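Local coordinates for Fe(2+) transporter FeoB (PDB 3IBY), which binds GTP through its cytosolic G domain and probably transports ferrous iron across the bacterial inner membrane in a GTP-driven uptake system, at residues T2-G8 / Y84-V90; E37-G41 / E51-L55. All coordinates share one frame; numbering follows the deposited sequence.

Contact 1 (T2-G8 / Y84-V90); sequences THALLIG and YDCIINV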
ATOM      1  N   THR A   2     -18.281   5.123   5.015  1.00 12.02           N
ATOM      2  CA  THR A   2     -17.318   4.306   4.251  1.00 11.92           C
ATOM      3  C   THR A   2     -15.930   4.587   4.817  1.00 11.75           C
ATOM      4  O   THR A   2     -15.581   5.723   5.100  1.00 11.45           O
ATOM      5  CB  THR A   2     -17.400   4.546   2.703  1.00 11.86           C
ATOM      6  OG1 THR A   2     -16.203   5.162   2.242  1.00  9.76           O
ATOM      7  CG2 THR A   2     -18.602   5.401   2.318  1.00 12.34           C
ATOM      8  N   HIS A   3     -15.141   3.529   4.969  1.00 12.13           N
ATOM      9  CA  HIS A   3     -13.965   3.560   5.839  1.00 12.14           C
ATOM     10  C   HIS A   3     -12.684   3.388   5.054  1.00 12.17           C
ATOM     11  O   HIS A   3     -12.488   2.393   4.335  1.00 11.81           O
ATOM     12  CB  HIS A   3     -14.084   2.460   6.907  1.00 12.50           C
ATOM     13  CG  HIS A   3     -12.898   2.356   7.809  1.00 11.64           C
ATOM     14  ND1 HIS A   3     -12.124   3.444   8.157  1.00 14.50           N
ATOM     15  CD2 HIS A   3     -12.367   1.303   8.453  1.00  9.92           C
ATOM     16  CE1 HIS A   3     -11.156   3.058   8.970  1.00 12.31           C
ATOM     17  NE2 HIS A   3     -11.277   1.760   9.153  1.00 12.94           N
ATOM     18  N   ALA A   4     -11.802   4.361   5.214  1.00 12.31           N
ATOM     19  CA  ALA A   4     -10.584   4.447   4.396  1.00 11.99           C
ATOM     20  C   ALA A   4      -9.353   4.391   5.275  1.00 11.55           C
ATOM     21  O   ALA A   4      -9.221   5.179   6.190  1.00 11.47           O
ATOM     22  CB  ALA A   4     -10.592   5.726   3.591  1.00 11.37           C
ATOM     23  N   LEU A   5      -8.477   3.429   5.026  1.00 11.60           N
ATOM     24  CA  LEU A   5      -7.156   3.426   5.664  1.00 11.55           C
ATOM     25  C   LEU A   5      -6.233   4.373   4.880  1.00 11.57           C
ATOM     26  O   LEU A   5      -6.279   4.390   3.649  1.00 10.58           O
ATOM     27  CB  LEU A   5      -6.519   2.043   5.641  1.00 10.72           C
ATOM     28  CG  LEU A   5      -7.282   0.888   6.229  1.00 12.02           C
ATOM     29  CD1 LEU A   5      -6.448  -0.430   6.098  1.00 11.32           C
ATOM     30  CD2 LEU A   5      -7.663   1.205   7.671  1.00 11.53           C
ATOM     31  N   LEU A   6      -5.402   5.133   5.601  1.00 12.20           N
ATOM     32  CA  LEU A   6      -4.378   5.996   4.973  1.00 13.08           C
ATOM     33  C   LEU A   6      -2.959   5.422   5.220  1.00 12.97           C
ATOM     34  O   LEU A   6      -2.520   5.239   6.364  1.00 13.52           O
ATOM     35  CB  LEU A   6      -4.521   7.426   5.510  1.00 13.26           C
ATOM     36  CG  LEU A   6      -3.704   8.593   4.963  1.00 14.21           C
ATOM     37  CD1 LEU A   6      -4.038   8.931   3.478  1.00 10.59           C
ATOM     38  CD2 LEU A   6      -3.919   9.818   5.940  1.00 12.63           C
ATOM     39  N   ILE A   7      -2.267   5.112   4.127  1.00 13.43           N
ATOM     40  CA  ILE A   7      -1.018   4.347   4.171  1.00 13.27           C
ATOM     41  C   ILE A   7       0.064   4.955   3.300  1.00 13.24           C
ATOM     42  O   ILE A   7      -0.207   5.399   2.174  1.00 13.87           O
ATOM     43  CB  ILE A   7      -1.214   2.904   3.616  1.00 13.23           C
ATOM     44  CG1 ILE A   7      -2.577   2.355   4.038  1.00 13.23           C
ATOM     45  CG2 ILE A   7      -0.086   2.005   4.063  1.00 11.15           C
ATOM     46  CD1 ILE A   7      -2.697   0.844   3.980  1.00 14.75           C
ATOM     47  N   GLY A   8       1.297   4.913   3.791  1.00 12.97           N
ATOM     48  CA  GLY A   8       2.464   5.248   2.959  1.00 11.96           C
ATOM     49  C   GLY A   8       3.796   4.938   3.629  1.00 11.69           C
ATOM     50  O   GLY A   8       3.870   4.257   4.640  1.00 12.05           O
ATOM     51  N   TYR A  84     -12.168  -2.250   6.482  1.00 11.24           N
ATOM     52  CA  TYR A  84     -12.068  -1.041   5.701  1.00 10.32           C
ATOM     53  C   TYR A  84     -12.527  -1.264   4.258  1.00 10.74           C
ATOM     54  O   TYR A  84     -12.432  -2.373   3.725  1.00 11.38           O
ATOM     55  CB  TYR A  84     -10.614  -0.571   5.739  1.00 10.92           C
ATOM     56  CG  TYR A  84      -9.571  -1.544   5.206  1.00 10.54           C
ATOM     57  CD1 TYR A  84      -8.979  -2.514   6.037  1.00 11.11           C
ATOM     58  CD2 TYR A  84      -9.148  -1.481   3.887  1.00 10.34           C
ATOM     59  CE1 TYR A  84      -8.014  -3.395   5.548  1.00  9.13           C
ATOM     60  CE2 TYR A  84      -8.182  -2.352   3.401  1.00  9.24           C
ATOM     61  CZ  TYR A  84      -7.633  -3.310   4.230  1.00  9.21           C
ATOM     62  OH  TYR A  84      -6.684  -4.161   3.716  1.00  9.15           O
ATOM     63  N   ASP A  85     -13.015  -0.202   3.624  1.00 10.90           N
ATOM     64  CA  ASP A  85     -13.602  -0.283   2.306  1.00 10.98           C
ATOM     65  C   ASP A  85     -12.590   0.082   1.254  1.00 11.53           C
ATOM     66  O   ASP A  85     -12.662  -0.424   0.141  1.00 11.92           O
ATOM     67  CB  ASP A  85     -14.831   0.639   2.191  1.00 10.81           C
ATOM     68  CG  ASP A  85     -15.907   0.285   3.186  1.00  9.96           C
ATOM     69  OD1 ASP A  85     -16.358  -0.886   3.140  1.00  6.70           O
ATOM     70  OD2 ASP A  85     -16.266   1.161   4.020  1.00  7.15           O
ATOM     71  N   CYS A  86     -11.664   0.975   1.570  1.00 12.18           N
ATOM     72  CA  CYS A  86     -10.613   1.291   0.584  1.00 13.27           C
ATOM     73  C   CYS A  86      -9.340   1.843   1.212  1.00 12.80           C
ATOM     74  O   CYS A  86      -9.336   2.173   2.409  1.00 13.40           O
ATOM     75  CB  CYS A  86     -11.156   2.303  -0.413  1.00 13.94           C
ATOM     76  SG  CYS A  86     -11.678   3.719   0.483  1.00 14.86           S
ATOM     77  N   ILE A  87      -8.274   1.941   0.408  1.00 12.34           N
ATOM     78  CA  ILE A  87      -6.990   2.531   0.864  1.00 12.30           C
ATOM     79  C   ILE A  87      -6.626   3.757   0.064  1.00 11.57           C
ATOM     80  O   ILE A  87      -6.768   3.789  -1.163  1.00 11.75           O
ATOM     81  CB  ILE A  87      -5.817   1.549   0.738  1.00 12.55           C
ATOM     82  CG1 ILE A  87      -6.027   0.344   1.656  1.00 13.75           C
ATOM     83  CG2 ILE A  87      -4.496   2.207   1.079  1.00 12.08           C
ATOM     84  CD1 ILE A  87      -5.485  -0.983   1.023  1.00 13.98           C
ATOM     85  N   ILE A  88      -6.142   4.750   0.786  1.00 10.69           N
ATOM     86  CA  ILE A  88      -5.559   5.928   0.203  1.00 10.66           C
ATOM     87  C   ILE A  88      -4.068   5.798   0.414  1.00 12.02           C
ATOM     88  O   ILE A  88      -3.525   5.999   1.542  1.00 13.50           O
ATOM     89  CB  ILE A  88      -6.043   7.239   0.859  1.00 10.07           C
ATOM     90  CG1 ILE A  88      -7.553   7.380   0.738  1.00  9.51           C
ATOM     91  CG2 ILE A  88      -5.399   8.423   0.185  1.00  7.53           C
ATOM     92  CD1 ILE A  88      -8.095   8.547   1.606  1.00 10.21           C
ATOM     93  N   ASN A  89      -3.396   5.419  -0.660  1.00 12.21           N
ATOM     94  CA  ASN A  89      -1.970   5.250  -0.637  1.00 11.77           C
ATOM     95  C   ASN A  89      -1.383   6.611  -0.986  1.00 12.04           C
ATOM     96  O   ASN A  89      -1.525   7.113  -2.105  1.00 11.73           O
ATOM     97  CB  ASN A  89      -1.617   4.158  -1.635  1.00 11.60           C
ATOM     98  CG  ASN A  89      -0.142   3.958  -1.804  1.00 12.35           C
ATOM     99  OD1 ASN A  89       0.671   4.322  -0.932  1.00 13.33           O
ATOM    100  ND2 ASN A  89       0.229   3.366  -2.937  1.00  8.18           N
ATOM    101  N   VAL A  90      -0.748   7.228   0.003  1.00 12.78           N
ATOM    102  CA  VAL A  90      -0.013   8.487  -0.198  1.00 12.42           C
ATOM    103  C   VAL A  90       1.407   8.247  -0.613  1.00 12.08           C
ATOM    104  O   VAL A  90       2.181   7.643   0.113  1.00 10.65           O
ATOM    105  CB  VAL A  90       0.147   9.330   1.078  1.00 12.58           C
ATOM    106  CG1 VAL A  90       0.268  10.805   0.682  1.00 12.20           C
ATOM    107  CG2 VAL A  90      -0.959   9.111   1.979  1.00 13.06           C
TER

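Contact 2 (E37-G41 / E51-L55); sequences EKKTG and EITDL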
ATOM      1  N   GLU A  37       0.317   5.466  19.159  1.00 12.09           N
ATOM      2  CA  GLU A  37      -0.849   6.322  19.169  1.00 11.41           C
ATOM      3  C   GLU A  37      -1.568   6.109  17.893  1.00 11.19           C
ATOM      4  O   GLU A  37      -0.947   5.977  16.861  1.00 11.61           O
ATOM      5  CB  GLU A  37      -0.434   7.786  19.375  1.00 11.31           C
ATOM      6  CG  GLU A  37       0.245   7.959  20.765  1.00 12.37           C
ATOM      7  CD  GLU A  37       0.510   9.383  21.185  1.00 15.45           C
ATOM      8  OE1 GLU A  37       0.692  10.253  20.295  1.00 22.84           O
ATOM      9  OE2 GLU A  37       0.552   9.645  22.408  1.00 16.73           O
ATOM     10  N   LYS A  38      -2.881   6.002  17.944  1.00 11.79           N
ATOM     11  CA  LYS A  38      -3.658   5.829  16.712  1.00 12.61           C
ATOM     12  C   LYS A  38      -4.372   7.123  16.457  1.00 12.78           C
ATOM     13  O   LYS A  38      -4.879   7.722  17.385  1.00 13.57           O
ATOM     14  CB  LYS A  38      -4.629   4.672  16.902  1.00 12.53           C
ATOM     15  CG  LYS A  38      -5.625   4.428  15.819  1.00 11.74           C
ATOM     16  CD  LYS A  38      -6.621   3.338  16.248  1.00 11.65           C
ATOM     17  CE  LYS A  38      -7.709   3.062  15.179  1.00 12.41           C
ATOM     18  NZ  LYS A  38      -8.187   1.687  15.202  1.00 11.08           N
ATOM     19  N   LYS A  39      -4.416   7.580  15.219  1.00 13.82           N
ATOM     20  CA  LYS A  39      -5.176   8.800  14.907  1.00 14.21           C
ATOM     21  C   LYS A  39      -6.283   8.391  13.998  1.00 14.03           C
ATOM     22  O   LYS A  39      -6.045   7.687  12.999  1.00 13.91           O
ATOM     23  CB  LYS A  39      -4.322   9.835  14.200  1.00 14.68           C
ATOM     24  CG  LYS A  39      -3.418  10.716  15.124  1.00 17.36           C
ATOM     25  CD  LYS A  39      -2.002  10.133  15.339  1.00 20.11           C
ATOM     26  CE  LYS A  39      -0.921  11.249  15.489  1.00 22.83           C
ATOM     27  NZ  LYS A  39      -0.278  11.649  14.167  1.00 24.66           N
ATOM     28  N   THR A  40      -7.500   8.807  14.343  1.00 13.53           N
ATOM     29  CA  THR A  40      -8.663   8.514  13.517  1.00 13.25           C
ATOM     30  C   THR A  40      -9.360   9.837  13.264  1.00 13.53           C
ATOM     31  O   THR A  40      -9.263  10.747  14.060  1.00 13.70           O
ATOM     32  CB  THR A  40      -9.611   7.507  14.196  1.00 13.41           C
ATOM     33  OG1 THR A  40      -9.960   7.995  15.509  1.00 14.32           O
ATOM     34  CG2 THR A  40      -8.963   6.067  14.290  1.00 11.30           C
ATOM     35  N   GLY A  41     -10.015   9.956  12.122  1.00 13.90           N
ATOM     36  CA  GLY A  41     -10.881  11.091  11.857  1.00 13.93           C
ATOM     37  C   GLY A  41     -11.944  10.844  10.772  1.00 14.08           C
ATOM     38  O   GLY A  41     -12.083   9.753  10.233  1.00 13.53           O
ATOM     39  N   GLU A  51     -14.807   7.838   7.047  1.00 11.63           N
ATOM     40  CA  GLU A  51     -13.986   7.676   8.232  1.00 12.65           C
ATOM     41  C   GLU A  51     -12.620   7.282   7.743  1.00 12.11           C
ATOM     42  O   GLU A  51     -12.505   6.618   6.716  1.00 11.47           O
ATOM     43  CB  GLU A  51     -14.536   6.602   9.157  1.00 13.93           C
ATOM     44  CG  GLU A  51     -16.035   6.599   9.307  1.00 15.75           C
ATOM     45  CD  GLU A  51     -16.523   5.484  10.210  1.00 20.30           C
ATOM     46  OE1 GLU A  51     -16.573   4.308   9.714  1.00 21.27           O
ATOM     47  OE2 GLU A  51     -16.867   5.800  11.394  1.00 21.95           O
ATOM     48  N   ILE A  52     -11.603   7.707   8.477  1.00 11.71           N
ATOM     49  CA  ILE A  52     -10.212   7.526   8.089  1.00 11.73           C
ATOM     50  C   ILE A  52      -9.380   7.102   9.279  1.00 11.06           C
ATOM     51  O   ILE A  52      -9.461   7.731  10.376  1.00 10.61           O
ATOM     52  CB  ILE A  52      -9.540   8.800   7.507  1.00 11.85           C
ATOM     53  CG1 ILE A  52     -10.156   9.183   6.197  1.00 13.62           C
ATOM     54  CG2 ILE A  52      -8.035   8.567   7.229  1.00 11.31           C
ATOM     55  CD1 ILE A  52      -9.167   9.578   5.147  1.00 14.61           C
ATOM     56  N   THR A  53      -8.583   6.058   9.039  1.00 10.16           N
ATOM     57  CA  THR A  53      -7.654   5.612  10.007  1.00 10.62           C
ATOM     58  C   THR A  53      -6.272   5.784   9.439  1.00 11.19           C
ATOM     59  O   THR A  53      -5.943   5.274   8.333  1.00 12.27           O
ATOM     60  CB  THR A  53      -7.894   4.197  10.405  1.00 10.89           C
ATOM     61  OG1 THR A  53      -9.218   4.058  10.962  1.00 11.17           O
ATOM     62  CG2 THR A  53      -6.874   3.806  11.426  1.00 10.82           C
ATOM     63  N   ASP A  54      -5.457   6.522  10.180  1.00 10.88           N
ATOM     64  CA  ASP A  54      -4.094   6.708   9.780  1.00 11.77           C
ATOM     65  C   ASP A  54      -3.237   5.527  10.193  1.00 11.83           C
ATOM     66  O   ASP A  54      -3.247   5.164  11.372  1.00 12.58           O
ATOM     67  CB  ASP A  54      -3.497   7.935  10.443  1.00 11.40           C
ATOM     68  CG  ASP A  54      -2.215   8.347   9.803  1.00 13.05           C
ATOM     69  OD1 ASP A  54      -1.946   7.967   8.610  1.00 14.40           O
ATOM     70  OD2 ASP A  54      -1.501   9.107  10.464  1.00 15.73           O
ATOM     71  N   LEU A  55      -2.458   4.968   9.253  1.00 11.57           N
ATOM     72  CA  LEU A  55      -1.480   3.926   9.613  1.00 10.70           C
ATOM     73  C   LEU A  55      -0.118   4.486   9.630  1.00  9.67           C
ATOM     74  O   LEU A  55       0.174   5.299   8.809  1.00  8.90           O
ATOM     75  CB  LEU A  55      -1.476   2.780   8.639  1.00 10.70           C
ATOM     76  CG  LEU A  55      -2.784   2.045   8.553  1.00 10.85           C
ATOM     77  CD1 LEU A  55      -2.472   0.795   7.855  1.00 10.37           C
ATOM     78  CD2 LEU A  55      -3.453   1.823   9.980  1.00 11.15           C
TER
HETATM   79  O   HOH W   1      -2.173   5.992  13.560  1.00  7.29           O

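Contact 1 (T2-G8 / Y84-V90)
His3 and Asp85 clasp each other at the start of two parallel strands. The carboxylate of Asp85 takes the backbone N-H of His3 on the anti lone pair of OD2 (His3 N to Asp85 OD2 2.8 Å); Asp85 CG, anti to the carbonyl carbon (chi1 -60°), aims it there. His3 O accepts from two successive amides, Asp85 N at 2.7 Å and Cys86 N at 3.2 Å. From there a regular ladder runs on: Leu5 N to Cys86 O, Ile88 N to Leu5 O (2.9 Å), Ile7 N to Ile88 O and Val90 N to Ile7 O.

On the face carrying Leu5, Ile7 and Ile87, the CD1 branch of Leu5 sits over one face of the Tyr84 ring, and Ile7 CG1 meets Ile87 CG2 at 3.5 Å. Tyr84 OH bonds to Val79 O, which fixes the far end of that ring. On the other face, Leu6 CD1 rests against both Ile88 CG2 (3.6 Å) and Val90 CG2 (3.4 Å), while helix 14-22 covers Leu6. Strands 48-54 and 113-118 flank the pair. This is the central parallel core of a P-loop GTPase sheet, in which strand 3-8 runs into the phosphate-binding loop at Gly8.

Contact 2 (E37-G41 / E51-L55)
Gly41 and Ile52 form a hydrogen-bonded pair in the antiparallel hairpin of strands 37-45 and 48-54, which in this G domain links the predicted GTP-binding residues that end at Glu37 to those starting at Asp54. The backbone bonds come first. Ile52 N gives to Gly41 O at 2.7 Å, and Gly41 N returns the bond to Ile52 O at 2.9 Å. One step on, Asp54 N reaches Lys39 O at 3.1 Å. A water makes the second link between Lys39 and Asp54, accepting from Lys39 N and donating to Asp54 O; the water oxygen lies 2.6 Å from Asp54 O.

Side-chain packing is sparse. Thr40 and Thr53, a non-hydrogen-bonded pair, lie side by side and point the same way, with the methyl CG2 of Thr40 facing Thr53 OG1 at 3.9 Å. Lys38 leaves its strand with CG anti to the backbone N (chi1 173°) and stays extended, which brings its CE obliquely to the methyl of Thr53. Trp31 touches both of these side chains. On the face it shares with Lys39 and Asp54, Ile52 packs on Phe18 and Leu21 of helix 14-22.

Lys39 and Asp54 carry opposite charges across the strands but are not in contact: Lys39 NZ stays 4.7 Å from Asp54 OD2. The carboxylate has its salt bridge with the P-loop lysine instead, Asp54 OD1 meeting Lys14 NZ, and the same ammonium also donates a hydrogen bond to Leu55 O.

In the fold
Both contacts belong to one mixed sheet and are joined edge to edge, because strands 3-8 and 48-54 are neighbours: Leu6 N lies 2.8 Å from Thr53 O and Ala4 N 2.8 Å from Glu51 O, both probable hydrogen bonds. Along the chain, contact 2 is nested inside the loop that contact 1 closes. Contact 1 is parallel and mostly buried, with mainly apolar side chains on both faces and more than twice the surface buried in contact 2. Contact 2 lies farther from the chain centre, is antiparallel and partly exposed, and has lysines, threonines and a bridging water. Helix 14-22 packs against residues of both, and Lys14 touches Leu6, Val90 and Asp54.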